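Side-chain contact in endoribonuclease (Porcine reproductive and respiratory syndrome virus, PDB 5DA1), which cleaves RNA as an endoribonuclease of the EndoU type and antagonises the beta interferon response, both in a dimerization-dependent way: residues A[116-119]-A[120-124]. Sequence-based numbering, arbitrary orientation.
Sequences LDDR and ERVVA
Asp-117 caps the N-terminal end of helix 118-126 by turning its carboxylate back over the first turn, where OD1 takes the backbone N-H of Glu-120 at 2.8 Å, nearly along its own C-O bond. A chi1 of 56°, which sets CG between backbone N and carbonyl carbon, makes that return possible; OD2 goes to the hydroxyl of Tyr-182. Glu-120 reaches back the other way, past the cap residue. Its CG lies anti to the backbone N (chi1 -174°) and the chain stays extended, which carries OE1 to the N-H of Leu-116, 2.9 Å from that N, in a fairly straight bond. The side chains of Asp-117 and Glu-120 run roughly at right angles. Farther round the helix, Asp-118 and Arg-121 lie alongside each other, pointing the same way; NH1 of Arg-121 meets OD1 of Asp-118 in a salt bridge of 3.1 Å, the guanidinium turned almost perpendicular to the carboxylate. Buried Glu-120 also forms a salt bridge through OE1 with Arg-107 NH1 and accepts a hydrogen bond at OE2 from Leu-183 N, a set of partners that would favour its ionised form and ties the helix start to helix 107-110 and to the loop at Leu-183.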
# COMPACT_ATOMS: atom_id res chain seq x y z
N LEU A 116 10.62 -2.77 -17.91
CA LEU A 116 12.05 -2.51 -18.03
C LEU A 116 12.49 -2.28 -19.46
O LEU A 116 13.36 -1.46 -19.73
CB LEU A 116 12.85 -3.64 -17.38
CG LEU A 116 12.79 -3.55 -15.85
CD1 LEU A 116 13.86 -4.42 -15.23
CD2 LEU A 116 12.97 -2.10 -15.38
N ASP A 117 11.85 -3.01 -20.36
CA ASP A 117 12.07 -2.96 -21.81
C ASP A 117 10.75 -3.42 -22.52
O ASP A 117 9.84 -3.96 -21.88
CB ASP A 117 13.27 -3.85 -22.17
CG ASP A 117 13.11 -5.31 -21.68
OD1 ASP A 117 11.99 -5.78 -21.47
OD2 ASP A 117 14.12 -6.01 -21.50
N ASP A 118 10.67 -3.18 -23.83
CA ASP A 118 9.57 -3.67 -24.69
C ASP A 118 9.31 -5.17 -24.50
O ASP A 118 8.16 -5.65 -24.44
CB ASP A 118 9.98 -3.44 -26.15
CG ASP A 118 8.81 -3.53 -27.10
OD1 ASP A 118 7.93 -2.62 -27.00
OD2 ASP A 118 8.78 -4.48 -27.95
N ARG A 119 10.39 -5.92 -24.44
CA ARG A 119 10.29 -7.36 -24.36
C ARG A 119 9.37 -7.78 -23.20
O ARG A 119 8.52 -8.67 -23.35
CB ARG A 119 11.68 -7.95 -24.21
CG ARG A 119 11.68 -9.39 -23.89
CD ARG A 119 13.08 -9.91 -23.86
NE ARG A 119 13.05 -11.36 -23.78
CZ ARG A 119 14.03 -12.10 -23.29
NH1 ARG A 119 15.13 -11.53 -22.83
NH2 ARG A 119 13.90 -13.42 -23.25
N GLU A 120 9.55 -7.13 -22.05
CA GLU A 120 8.75 -7.45 -20.89
C GLU A 120 7.30 -7.04 -21.15
O GLU A 120 6.38 -7.80 -20.83
CB GLU A 120 9.31 -6.79 -19.63
CG GLU A 120 8.59 -7.21 -18.32
CD GLU A 120 9.04 -6.45 -17.06
OE1 GLU A 120 9.27 -5.20 -17.11
OE2 GLU A 120 9.14 -7.12 -16.01
N ARG A 121 7.09 -5.87 -21.75
CA ARG A 121 5.74 -5.43 -22.11
C ARG A 121 4.94 -6.59 -22.73
O ARG A 121 3.84 -6.87 -22.29
CB ARG A 121 5.81 -4.26 -23.09
CG ARG A 121 4.49 -3.51 -23.37
CD ARG A 121 4.45 -3.06 -24.84
NE ARG A 121 3.92 -4.14 -25.68
CZ ARG A 121 4.21 -4.32 -26.96
NH1 ARG A 121 5.04 -3.50 -27.59
NH2 ARG A 121 3.65 -5.33 -27.63
N VAL A 122 5.51 -7.28 -23.71
CA VAL A 122 4.79 -8.34 -24.42
C VAL A 122 4.42 -9.53 -23.50
O VAL A 122 3.31 -10.05 -23.57
CB VAL A 122 5.44 -8.79 -25.84
CG1 VAL A 122 5.95 -7.60 -26.69
CG2 VAL A 122 6.55 -9.86 -25.67
N VAL A 123 5.32 -9.95 -22.61
CA VAL A 123 4.99 -11.04 -21.69
C VAL A 123 3.83 -10.67 -20.77
O VAL A 123 2.95 -11.47 -20.50
CB VAL A 123 6.18 -11.45 -20.78
CG1 VAL A 123 5.84 -12.73 -20.02
CG2 VAL A 123 7.46 -11.62 -21.58
N ALA A 124 3.84 -9.44 -20.27
CA ALA A 124 2.80 -9.04 -19.39
C ALA A 124 1.50 -9.10 -20.17
O ALA A 124 0.50 -9.63 -19.67
CB ALA A 124 3.07 -7.64 -18.86